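Local coordinates for phage-like element PBSX protein XkdM (Bacillus subtilis, PDB 2GUJ) that is of unknown function in detail but probably forms part of the tail tube of the phage-like element PBSX, at residues S10-L16 with T87-D93; A24-E30 with G59-K65; E30-E34 with A55-G59; M43-M47 with E135-V139. All coordinates share one frame; numbering follows the deposited sequence.

Interaction 1: residues S10-L16 with T87-D93; sequences SGKEGRL and TLQAVLD
Arg15 and Gln89 form the hydrogen-bonded pair that joins strand 14-16 to strand 87-92, whose short axes run antiparallel at 171° and approach to 4.5 Å. Gln89 N donates to Arg15 O over 2.8 Å; the return bond from Arg15 N to Gln89 O is weak at 3.3 Å. Leu16 and Leu88 follow as a non-hydrogen-bonded pair. Toward the other end the chain turns a corner at Lys12 and Glu13, and Val91 N makes only weak bonds to their two carbonyl oxygens. Beyond the corner Asp93 N donates to Ser10 O at 3.2 Å.

Among the side chains, Ser10 OG donates to Asp93 OD1, whose exact place is less sure, and a chi1 of 66° at Asp93 turns its carboxylate toward that hydroxyl. On the face carrying Leu16 and Leu88, their CB atoms pack at 4.2 Å. The other face carries Arg15, whose NH2 forms a salt bridge to Glu13 OE2 at 3.2 Å, though the hydrogen bond in it is weak and bent; the stronger partner of Glu13 is Lys27. Strands 9-11 and 14-18, before and after this corner, both pair with strand 21-33 in a curled antiparallel sheet, consistent with the barrel of phage tail tube proteins.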
loop_
_atom_site.group_PDB
_atom_site.type_symbol
_atom_site.label_atom_id
_atom_site.label_comp_id
_atom_site.label_asym_id
_atom_site.label_seq_id
_atom_site.Cartn_x
_atom_site.Cartn_y
_atom_site.Cartn_z
ATOM N N SER B 10 10.085 8.782 -1.143
ATOM C CA SER B 10 10.701 7.776 -0.299
ATOM C C SER B 10 12.121 8.157 0.068
ATOM O O SER B 10 12.749 8.966 -0.606
ATOM C CB SER B 10 10.721 6.446 -1.022
ATOM O OG SER B 10 11.941 6.325 -1.710
ATOM N N GLY B 11 12.627 7.557 1.136
ATOM C CA GLY B 11 13.976 7.858 1.557
ATOM C C GLY B 11 14.668 6.734 2.309
ATOM O O GLY B 11 14.042 5.979 3.050
ATOM N N LYS B 12 15.975 6.631 2.109
ATOM C CA LYS B 12 16.789 5.617 2.768
ATOM C C LYS B 12 16.874 5.878 4.274
ATOM O O LYS B 12 16.320 6.853 4.782
ATOM C CB LYS B 12 18.199 5.626 2.171
ATOM C CG LYS B 12 18.475 4.587 1.075
ATOM C CD LYS B 12 19.083 3.317 1.684
ATOM C CE LYS B 12 19.843 2.468 0.674
ATOM N NZ LYS B 12 20.552 1.369 1.376
ATOM N N GLU B 13 17.587 4.989 4.958
ATOM C CA GLU B 13 17.806 5.016 6.401
ATOM C C GLU B 13 17.323 6.251 7.144
ATOM O O GLU B 13 17.762 7.363 6.864
ATOM C CB GLU B 13 19.287 4.792 6.694
ATOM C CG GLU B 13 19.839 3.554 6.014
ATOM C CD GLU B 13 20.745 2.725 6.909
ATOM O OE1 GLU B 13 21.229 1.680 6.427
ATOM O OE2 GLU B 13 20.975 3.101 8.083
ATOM N N GLY B 14 16.422 6.037 8.104
ATOM C CA GLY B 14 15.879 7.135 8.890
ATOM C C GLY B 14 15.583 6.770 10.337
ATOM O O GLY B 14 15.665 5.605 10.720
ATOM N N ARG B 15 15.246 7.771 11.143
ATOM C CA ARG B 15 14.941 7.563 12.553
ATOM C C ARG B 15 13.665 8.316 12.943
ATOM O O ARG B 15 13.481 9.464 12.532
ATOM C CB ARG B 15 16.112 8.051 13.413
ATOM C CG ARG B 15 17.360 7.167 13.384
ATOM C CD ARG B 15 18.182 7.324 12.113
ATOM N NE ARG B 15 18.939 6.102 11.838
ATOM C CZ ARG B 15 19.883 5.988 10.907
ATOM N NH1 ARG B 15 20.197 7.036 10.152
ATOM N NH2 ARG B 15 20.504 4.822 10.722
ATOM N N LEU B 16 12.783 7.684 13.721
ATOM C CA LEU B 16 11.537 8.355 14.139
ATOM C C LEU B 16 11.592 8.690 15.634
ATOM O O LEU B 16 11.902 7.838 16.460
ATOM C CB LEU B 16 10.312 7.477 13.848
ATOM C CG LEU B 16 10.052 6.353 14.847
ATOM C CD1 LEU B 16 8.724 5.662 14.548
ATOM C CD2 LEU B 16 11.201 5.379 14.783
ATOM N N THR B 87 7.603 11.265 14.792
ATOM C CA THR B 87 8.105 12.121 13.728
ATOM C C THR B 87 9.238 11.367 13.052
ATOM O O THR B 87 10.304 11.179 13.642
ATOM C CB THR B 87 8.641 13.430 14.289
ATOM O OG1 THR B 87 7.532 14.267 14.634
ATOM C CG2 THR B 87 9.555 14.130 13.276
ATOM N N LEU B 88 9.010 10.944 11.814
ATOM C CA LEU B 88 10.006 10.176 11.084
ATOM C C LEU B 88 10.949 11.068 10.287
ATOM O O LEU B 88 10.558 11.665 9.279
ATOM C CB LEU B 88 9.301 9.160 10.169
ATOM C CG LEU B 88 10.284 8.218 9.466
ATOM C CD1 LEU B 88 9.569 7.035 8.812
ATOM C CD2 LEU B 88 11.064 9.015 8.431
ATOM N N GLN B 89 12.206 11.127 10.708
ATOM C CA GLN B 89 13.165 11.981 10.018
ATOM C C GLN B 89 14.290 11.207 9.331
ATOM O O GLN B 89 15.291 10.866 9.957
ATOM C CB GLN B 89 13.743 12.998 10.997
ATOM C CG GLN B 89 14.407 14.160 10.310
ATOM C CD GLN B 89 14.783 15.259 11.274
ATOM O OE1 GLN B 89 15.380 16.268 10.883
ATOM N NE2 GLN B 89 14.433 15.075 12.545
ATOM N N ALA B 90 14.123 10.954 8.035
ATOM C CA ALA B 90 15.099 10.191 7.264
ATOM C C ALA B 90 15.849 11.001 6.226
ATOM O O ALA B 90 15.755 12.231 6.171
ATOM C CB ALA B 90 14.407 9.007 6.574
ATOM N N VAL B 91 16.591 10.270 5.397
ATOM C CA VAL B 91 17.381 10.853 4.321
ATOM C C VAL B 91 16.722 10.589 2.970
ATOM O O VAL B 91 16.547 9.441 2.571
ATOM C CB VAL B 91 18.802 10.255 4.273
ATOM C CG1 VAL B 91 19.468 10.648 2.966
ATOM C CG2 VAL B 91 19.628 10.740 5.459
ATOM N N LEU B 92 16.386 11.651 2.250
ATOM C CA LEU B 92 15.735 11.504 0.957
ATOM C C LEU B 92 16.529 10.669 -0.040
ATOM O O LEU B 92 17.756 10.748 -0.086
ATOM C CB LEU B 92 15.454 12.877 0.360
ATOM C CG LEU B 92 14.471 12.849 -0.804
ATOM C CD1 LEU B 92 13.237 12.031 -0.457
ATOM C CD2 LEU B 92 14.093 14.268 -1.138
ATOM N N ASP B 93 15.825 9.863 -0.831
ATOM C CA ASP B 93 16.480 9.027 -1.829
ATOM C C ASP B 93 15.942 9.272 -3.235
ATOM O O ASP B 93 15.594 8.330 -3.950
ATOM C CB ASP B 93 16.347 7.534 -1.476
ATOM C CG ASP B 93 14.906 7.032 -1.528
ATOM O OD1 ASP B 93 14.066 7.674 -2.200
ATOM O OD2 ASP B 93 14.623 5.977 -0.910
#

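Interaction 2: residues A24-E30 with G59-K65; sequences AHIKTFE and GTATFYK
A beta bulge separates the pair Ile26–Phe63 from the pair Phe29–Ala61, shifting the register by one residue between strands 24-30 and 59-63. The strands remain antiparallel, at 175° between their short axes. On one side of the bulge, Glu30 N to Thr60 O is nearly straight at 2.8 Å, with Thr60 N returning to Glu30 O. At the bulge itself Thr62 N donates to Thr28 O at 2.9 Å, whereas Lys27 N to Thr62 O is weak.

The buried side chains lie where strand 21-33, here bonded to strand 57-63 and also to strand 14-18, curves within the sheet of the presumed tail tube barrel. Ile26 carries CG1 anti to its backbone N (chi1 176°), and its CD1 sits over the centre of the Phe63 ring, 3.6 Å from the centroid, in a CH-pi contact. Ala24 CB approaches the same ring in plane at its edge, 3.5 Å from CD2. At the exposed end Lys27 runs alongside Tyr64, and its NZ lies over one ring face, 3.8 Å from the centroid, as a cation-pi pair. The same ammonium forms a salt bridge to Glu13.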
loop_
_atom_site.group_PDB
_atom_site.type_symbol
_atom_site.label_atom_id
_atom_site.label_comp_id
_atom_site.label_asym_id
_atom_site.label_seq_id
_atom_site.Cartn_x
_atom_site.Cartn_y
_atom_site.Cartn_z
ATOM N N ALA B 24 13.484 3.806 16.908
ATOM C CA ALA B 24 13.579 2.774 15.883
ATOM C C ALA B 24 14.335 3.281 14.676
ATOM O O ALA B 24 13.941 4.258 14.038
ATOM C CB ALA B 24 12.198 2.300 15.458
ATOM N N HIS B 25 15.441 2.624 14.376
ATOM C CA HIS B 25 16.226 3.004 13.222
ATOM C C HIS B 25 15.527 2.347 12.059
ATOM O O HIS B 25 15.888 1.247 11.644
ATOM C CB HIS B 25 17.659 2.494 13.361
ATOM C CG HIS B 25 18.427 3.183 14.442
ATOM N ND1 HIS B 25 19.781 2.999 14.636
ATOM C CD2 HIS B 25 18.035 4.085 15.375
ATOM C CE1 HIS B 25 20.187 3.758 15.635
ATOM N NE2 HIS B 25 19.146 4.429 16.103
ATOM N N ILE B 26 14.507 3.026 11.553
ATOM C CA ILE B 26 13.730 2.523 10.436
ATOM C C ILE B 26 14.457 2.668 9.105
ATOM O O ILE B 26 14.952 3.738 8.762
ATOM C CB ILE B 26 12.381 3.238 10.352
ATOM C CG1 ILE B 26 11.621 2.757 9.120
ATOM C CG2 ILE B 26 12.595 4.745 10.320
ATOM C CD1 ILE B 26 10.150 2.536 9.375
ATOM N N LYS B 27 14.515 1.577 8.354
ATOM C CA LYS B 27 15.196 1.590 7.070
ATOM C C LYS B 27 14.313 2.123 5.962
ATOM O O LYS B 27 13.552 3.061 6.163
ATOM C CB LYS B 27 15.667 0.190 6.703
ATOM C CG LYS B 27 17.167 0.089 6.506
ATOM C CD LYS B 27 17.912 0.427 7.785
ATOM C CE LYS B 27 19.370 0.043 7.669
ATOM N NZ LYS B 27 20.157 0.389 8.890
ATOM N N THR B 28 14.423 1.529 4.783
ATOM C CA THR B 28 13.625 1.959 3.656
ATOM C C THR B 28 12.187 2.265 4.043
ATOM O O THR B 28 11.550 1.526 4.800
ATOM C CB THR B 28 13.613 0.895 2.566
ATOM O OG1 THR B 28 12.685 1.273 1.545
ATOM C CG2 THR B 28 13.187 -0.455 3.154
ATOM N N PHE B 29 11.690 3.370 3.510
ATOM C CA PHE B 29 10.324 3.803 3.747
ATOM C C PHE B 29 9.893 4.536 2.491
ATOM O O PHE B 29 10.725 5.126 1.802
ATOM C CB PHE B 29 10.270 4.729 4.965
ATOM C CG PHE B 29 10.351 6.182 4.635
ATOM C CD1 PHE B 29 9.220 6.873 4.226
ATOM C CD2 PHE B 29 11.571 6.851 4.672
ATOM C CE1 PHE B 29 9.301 8.210 3.850
ATOM C CE2 PHE B 29 11.663 8.188 4.301
ATOM C CZ PHE B 29 10.525 8.872 3.882
ATOM N N GLU B 30 8.605 4.486 2.180
ATOM C CA GLU B 30 8.091 5.164 0.994
ATOM C C GLU B 30 6.661 5.636 1.235
ATOM O O GLU B 30 5.754 4.824 1.406
ATOM C CB GLU B 30 8.126 4.219 -0.208
ATOM C CG GLU B 30 7.598 4.835 -1.506
ATOM C CD GLU B 30 7.418 3.805 -2.615
ATOM O OE1 GLU B 30 6.547 2.912 -2.470
ATOM O OE2 GLU B 30 8.142 3.884 -3.638
ATOM N N GLY B 59 1.299 5.705 3.573
ATOM C CA GLY B 59 2.595 5.187 3.206
ATOM C C GLY B 59 2.908 3.825 3.778
ATOM O O GLY B 59 2.029 3.108 4.267
ATOM N N THR B 60 4.185 3.484 3.721
ATOM C CA THR B 60 4.661 2.213 4.212
ATOM C C THR B 60 6.150 2.332 4.486
ATOM O O THR B 60 6.837 3.171 3.903
ATOM C CB THR B 60 4.418 1.106 3.170
ATOM O OG1 THR B 60 5.471 0.129 3.248
ATOM C CG2 THR B 60 4.368 1.697 1.769
ATOM N N ALA B 61 6.649 1.499 5.383
ATOM C CA ALA B 61 8.053 1.542 5.702
ATOM C C ALA B 61 8.414 0.287 6.448
ATOM O O ALA B 61 7.545 -0.360 7.031
ATOM C CB ALA B 61 8.340 2.745 6.545
ATOM N N THR B 62 9.692 -0.062 6.430
ATOM C CA THR B 62 10.158 -1.251 7.126
ATOM C C THR B 62 11.207 -0.893 8.161
ATOM O O THR B 62 12.105 -0.091 7.901
ATOM C CB THR B 62 10.756 -2.287 6.146
ATOM O OG1 THR B 62 11.487 -1.613 5.109
ATOM C CG2 THR B 62 9.649 -3.127 5.535
ATOM N N PHE B 63 11.099 -1.486 9.341
ATOM C CA PHE B 63 12.056 -1.196 10.387
ATOM C C PHE B 63 13.291 -2.081 10.311
ATOM O O PHE B 63 13.235 -3.217 9.829
ATOM C CB PHE B 63 11.390 -1.324 11.756
ATOM C CG PHE B 63 10.271 -0.339 11.986
ATOM C CD1 PHE B 63 9.063 -0.453 11.295
ATOM C CD2 PHE B 63 10.423 0.699 12.903
ATOM C CE1 PHE B 63 8.019 0.452 11.516
ATOM C CE2 PHE B 63 9.386 1.606 13.131
ATOM C CZ PHE B 63 8.179 1.479 12.432
ATOM N N TYR B 64 14.408 -1.526 10.773
ATOM C CA TYR B 64 15.698 -2.211 10.795
ATOM C C TYR B 64 15.849 -3.007 12.093
ATOM O O TYR B 64 15.870 -4.232 12.071
ATOM C CB TYR B 64 16.837 -1.177 10.623
ATOM C CG TYR B 64 18.173 -1.534 11.266
ATOM C CD1 TYR B 64 18.830 -2.733 10.966
ATOM C CD2 TYR B 64 18.765 -0.674 12.196
ATOM C CE1 TYR B 64 20.042 -3.065 11.585
ATOM C CE2 TYR B 64 19.970 -0.997 12.814
ATOM C CZ TYR B 64 20.603 -2.189 12.512
ATOM O OH TYR B 64 21.779 -2.503 13.160
ATOM N N LYS B 65 15.941 -2.317 13.222
ATOM C CA LYS B 65 16.074 -3.005 14.508
ATOM C C LYS B 65 14.899 -2.632 15.411
ATOM O O LYS B 65 14.247 -1.611 15.194
ATOM C CB LYS B 65 17.393 -2.616 15.195
ATOM C CG LYS B 65 17.597 -1.104 15.335
ATOM C CD LYS B 65 18.670 -0.754 16.364
ATOM C CE LYS B 65 20.031 -1.337 15.998
ATOM N NZ LYS B 65 21.107 -0.922 16.947
#

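Interaction 3: residues E30-E34 with A55-G59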
loop_
_atom_site.group_PDB
_atom_site.type_symbol
_atom_site.label_atom_id
_atom_site.label_comp_id
_atom_site.label_asym_id
_atom_site.label_seq_id
_atom_site.Cartn_x
_atom_site.Cartn_y
_atom_site.Cartn_z
ATOM N N GLU B 30 8.605 4.486 2.180
ATOM C CA GLU B 30 8.091 5.164 0.994
ATOM C C GLU B 30 6.661 5.636 1.235
ATOM O O GLU B 30 5.754 4.824 1.406
ATOM C CB GLU B 30 8.126 4.219 -0.208
ATOM C CG GLU B 30 7.598 4.835 -1.506
ATOM C CD GLU B 30 7.418 3.805 -2.615
ATOM O OE1 GLU B 30 6.547 2.912 -2.470
ATOM O OE2 GLU B 30 8.142 3.884 -3.638
ATOM N N ALA B 31 6.463 6.950 1.239
ATOM C CA ALA B 31 5.144 7.516 1.483
ATOM C C ALA B 31 4.444 7.917 0.205
ATOM O O ALA B 31 4.920 7.625 -0.880
ATOM C CB ALA B 31 5.257 8.713 2.415
ATOM N N ASN B 32 3.330 8.627 0.353
ATOM C CA ASN B 32 2.516 9.060 -0.781
ATOM C C ASN B 32 1.662 10.303 -0.531
ATOM O O ASN B 32 0.505 10.166 -0.119
ATOM C CB ASN B 32 1.564 7.930 -1.175
ATOM C CG ASN B 32 2.191 6.938 -2.116
ATOM O OD1 ASN B 32 2.508 7.273 -3.257
ATOM N ND2 ASN B 32 2.365 5.702 -1.654
ATOM N N VAL B 33 2.171 11.507 -0.781
ATOM C CA VAL B 33 1.310 12.671 -0.558
ATOM C C VAL B 33 -0.012 12.475 -1.296
ATOM O O VAL B 33 -0.025 12.207 -2.491
ATOM C CB VAL B 33 1.948 13.972 -1.053
ATOM C CG1 VAL B 33 2.867 14.535 0.015
ATOM C CG2 VAL B 33 2.725 13.718 -2.330
ATOM N N GLU B 34 -1.124 12.587 -0.577
ATOM C CA GLU B 34 -2.428 12.411 -1.194
ATOM C C GLU B 34 -2.839 13.627 -1.995
ATOM O O GLU B 34 -2.830 14.747 -1.481
ATOM C CB GLU B 34 -3.498 12.154 -0.150
ATOM C CG GLU B 34 -4.894 12.109 -0.750
ATOM C CD GLU B 34 -5.963 12.400 0.276
ATOM O OE1 GLU B 34 -6.058 13.575 0.706
ATOM O OE2 GLU B 34 -6.697 11.457 0.654
ATOM N N ALA B 55 -0.122 18.216 2.827
ATOM C CA ALA B 55 0.899 17.201 2.603
ATOM C C ALA B 55 0.589 15.985 3.463
ATOM O O ALA B 55 1.475 15.247 3.887
ATOM C CB ALA B 55 2.270 17.751 2.936
ATOM N N ASN B 56 -0.693 15.800 3.738
ATOM C CA ASN B 56 -1.165 14.670 4.528
ATOM C C ASN B 56 -1.069 13.500 3.577
ATOM O O ASN B 56 -1.120 13.704 2.365
ATOM C CB ASN B 56 -2.624 14.865 4.821
ATOM C CG ASN B 56 -3.428 14.965 3.548
ATOM O OD1 ASN B 56 -3.544 14.000 2.781
ATOM N ND2 ASN B 56 -3.970 16.146 3.295
ATOM N N GLY B 57 -0.971 12.284 4.104
ATOM C CA GLY B 57 -0.915 11.134 3.226
ATOM C C GLY B 57 -0.793 9.780 3.884
ATOM O O GLY B 57 -0.901 9.644 5.104
ATOM N N THR B 58 -0.584 8.758 3.061
ATOM C CA THR B 58 -0.408 7.408 3.576
ATOM C C THR B 58 0.957 6.912 3.162
ATOM O O THR B 58 1.695 7.613 2.485
ATOM C CB THR B 58 -1.446 6.442 3.029
ATOM O OG1 THR B 58 -2.760 6.968 3.261
ATOM C CG2 THR B 58 -1.318 5.095 3.741
ATOM N N GLY B 59 1.299 5.705 3.573
ATOM C CA GLY B 59 2.595 5.187 3.206
ATOM C C GLY B 59 2.908 3.825 3.778
ATOM O O GLY B 59 2.029 3.108 4.267
#
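The end of the pairing between neighbouring strands 21-33 and 57-63 of the sheet lies where segments 30-34 and 55-59 meet, with Val33 facing Gly57 and Glu34 reaching Asn56. The short axes of strands 30-33 and 57-59 are at 157° to each other and approach to 4.5 Å. Ala31 and Gly59 make a non-hydrogen-bonded pair, their CA atoms 3.9 Å apart. Next comes the hydrogen-bonded pair Asn32–Thr58, in which Asn32 N reaches Thr58 O at 2.9 Å, but the bond is bent and weak. A better bond closes the end: Glu34 N donates to Asn56 O at 3.1 Å, with 166° at the hydrogen.

Side-chain contact is sparse; Gly57 and Gly59 offer none. Val33 sets CG1 anti to its carbonyl carbon (chi1 -84°), directing that methyl to Ala55 CB at 4.4 Å; the valine also packs on Phe137 and Met43. The side chains of Glu34 and Asn56 lie near each other. Glu30 at the other end packs on Glu127 of the second subunit. The whole is an antiparallel pairing of adjacent strands in the sheet, linked by a long connection that contains helix 44-47, consistent with the curled sheet of phage tail tube proteins.

Interaction 4: residues M43-M47 with E135-V139; sequences MGRRM and EDFDV
Arg46 meets Asp136 in a salt bridge between helix 44-47 and strand 136-138. Its NH1 donates to Asp136 OD2 at 2.8 Å, a bent and weak bond. NH2 is modelled closer still to the same oxygen, but its position is doubtful. The guanidinium and carboxylate planes stand 89° apart; OD2 is the acceptor for both terminal nitrogens, while OD1 lies over a face of the guanidinium, an approach whose detail is equally doubtful. Phe137 O lies over the centre of one guanidinium face without a hydrogen bond.

The aliphatic part of the arginine supplies the second element. With CG anti to the backbone N (chi1 -175°) and a bend at chi2, the chain slides past Phe137 in the opposite direction, and Arg46 CG comes 3.4 Å from Phe137 CE2. Met47, modelled as selenomethionine, brings its CG to the edge of that ring, in plane and 3.5 Å from CZ. Met43 CG, on a poorly ordered selenomethionine, is farther, at 4.2 Å from CZ.

Further out, Phe137 packs on Val33 and Leu106, and Arg46 touches Ala55 and Lys51. Asp138 OD2, held by Tyr107 OH, would lie near the guanidinium, beyond salt-bridge range. The aspartate of the bridge is buried and the arginine partly exposed, so their opposite charges would be expected to stabilise each other, while apolar packing round Phe137 joins the short helix to strand 136-138.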
loop_
_atom_site.group_PDB
_atom_site.type_symbol
_atom_site.label_atom_id
_atom_site.label_comp_id
_atom_site.label_asym_id
_atom_site.label_seq_id
_atom_site.Cartn_x
_atom_site.Cartn_y
_atom_site.Cartn_z
HETATM N N MSE B 43 2.348 18.301 -3.631
HETATM C CA MSE B 43 3.744 17.979 -3.383
HETATM C C MSE B 43 4.710 18.960 -4.024
HETATM O O MSE B 43 5.483 19.627 -3.327
HETATM C CB MSE B 43 4.061 16.558 -3.848
HETATM C CG MSE B 43 5.525 16.215 -3.691
HETATM SE SE MSE B 43 5.878 14.325 -3.781
HETATM C CE MSE B 43 6.363 14.220 -5.683
ATOM N N GLY B 44 4.659 19.045 -5.348
ATOM C CA GLY B 44 5.541 19.946 -6.054
ATOM C C GLY B 44 5.872 21.157 -5.213
ATOM O O GLY B 44 7.042 21.448 -4.975
ATOM N N ARG B 45 4.849 21.848 -4.726
ATOM C CA ARG B 45 5.093 23.036 -3.919
ATOM C C ARG B 45 5.009 22.844 -2.410
ATOM O O ARG B 45 4.101 23.334 -1.747
ATOM C CB ARG B 45 4.158 24.161 -4.364
ATOM C CG ARG B 45 2.739 23.733 -4.551
ATOM C CD ARG B 45 1.870 24.855 -5.084
ATOM N NE ARG B 45 0.477 24.439 -5.021
ATOM C CZ ARG B 45 -0.109 24.016 -3.906
ATOM N NH1 ARG B 45 0.585 23.970 -2.773
ATOM N NH2 ARG B 45 -1.370 23.611 -3.930
ATOM N N ARG B 46 5.985 22.125 -1.879
ATOM C CA ARG B 46 6.083 21.872 -0.451
ATOM C C ARG B 46 7.567 21.596 -0.292
ATOM O O ARG B 46 8.201 22.030 0.670
ATOM C CB ARG B 46 5.233 20.659 -0.039
ATOM C CG ARG B 46 5.187 20.394 1.474
ATOM C CD ARG B 46 5.005 21.674 2.266
ATOM N NE ARG B 46 5.224 21.537 3.713
ATOM C CZ ARG B 46 4.348 21.023 4.576
ATOM N NH1 ARG B 46 3.175 20.565 4.161
ATOM N NH2 ARG B 46 4.618 21.022 5.873
HETATM N N MSE B 47 8.117 20.885 -1.268
HETATM C CA MSE B 47 9.538 20.589 -1.280
HETATM C C MSE B 47 10.197 21.918 -1.599
HETATM O O MSE B 47 11.206 22.300 -1.010
HETATM C CB MSE B 47 9.882 19.614 -2.401
HETATM C CG MSE B 47 9.042 18.366 -2.446
HETATM SE SE MSE B 47 10.038 16.963 -3.278
HETATM C CE MSE B 47 8.712 16.233 -4.483
ATOM N N GLU B 135 0.830 13.208 8.557
ATOM C CA GLU B 135 -0.126 14.285 8.327
ATOM C C GLU B 135 0.542 15.454 7.633
ATOM O O GLU B 135 -0.097 16.464 7.354
ATOM C CB GLU B 135 -0.731 14.759 9.651
ATOM C CG GLU B 135 -2.180 14.386 9.847
ATOM C CD GLU B 135 -2.425 12.902 9.643
ATOM O OE1 GLU B 135 -2.602 12.494 8.469
ATOM O OE2 GLU B 135 -2.438 12.147 10.653
ATOM N N ASP B 136 1.835 15.322 7.374
ATOM C CA ASP B 136 2.579 16.368 6.694
ATOM C C ASP B 136 4.005 15.880 6.472
ATOM O O ASP B 136 4.536 15.115 7.277
ATOM C CB ASP B 136 2.585 17.646 7.523
ATOM C CG ASP B 136 3.203 18.792 6.785
ATOM O OD1 ASP B 136 4.207 18.551 6.096
ATOM O OD2 ASP B 136 2.707 19.931 6.885
ATOM N N PHE B 137 4.611 16.319 5.376
ATOM C CA PHE B 137 5.961 15.918 5.023
ATOM C C PHE B 137 6.819 17.155 4.831
ATOM O O PHE B 137 6.288 18.254 4.727
ATOM C CB PHE B 137 5.909 15.088 3.751
ATOM C CG PHE B 137 6.287 15.833 2.515
ATOM C CD1 PHE B 137 7.601 15.823 2.074
ATOM C CD2 PHE B 137 5.334 16.516 1.774
ATOM C CE1 PHE B 137 7.970 16.471 0.905
ATOM C CE2 PHE B 137 5.692 17.169 0.604
ATOM C CZ PHE B 137 7.017 17.144 0.170
ATOM N N ASP B 138 8.136 16.986 4.751
ATOM C CA ASP B 138 9.012 18.148 4.637
ATOM C C ASP B 138 10.446 17.798 4.197
ATOM O O ASP B 138 10.927 16.693 4.432
ATOM C CB ASP B 138 9.055 18.831 6.012
ATOM C CG ASP B 138 9.631 20.218 5.968
ATOM O OD1 ASP B 138 10.667 20.413 5.297
ATOM O OD2 ASP B 138 9.048 21.106 6.627
ATOM N N VAL B 139 11.135 18.750 3.581
ATOM C CA VAL B 139 12.511 18.541 3.145
ATOM C C VAL B 139 13.237 19.815 3.529
ATOM O O VAL B 139 13.655 20.583 2.673
ATOM C CB VAL B 139 12.580 18.349 1.628
ATOM C CG1 VAL B 139 14.005 18.091 1.203
ATOM C CG2 VAL B 139 11.666 17.205 1.218
#

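Overall arrangement
Interactions 2 and 3 are successive parts of one strand pair, 21-33 with 57-63, sharing Glu30 and Gly59. Interaction 1 adds pairing by strand 14-18, which is also a neighbour of strand 21-33: its centre is 8 Å from that of interaction 2, and the two meet through Gly14 N to Ile26 O and the Glu13–Lys27 salt bridge. Interaction 1 lies closest to the centre of the chain. All three rest on backbone bonds, with mostly buried apolar groups on one face and mostly polar ones on the other. Interaction 4, farthest from the chain centre, instead attaches a short helix through charge and ring packing; it touches interaction 3 where Val33 and Ala55 meet Phe137.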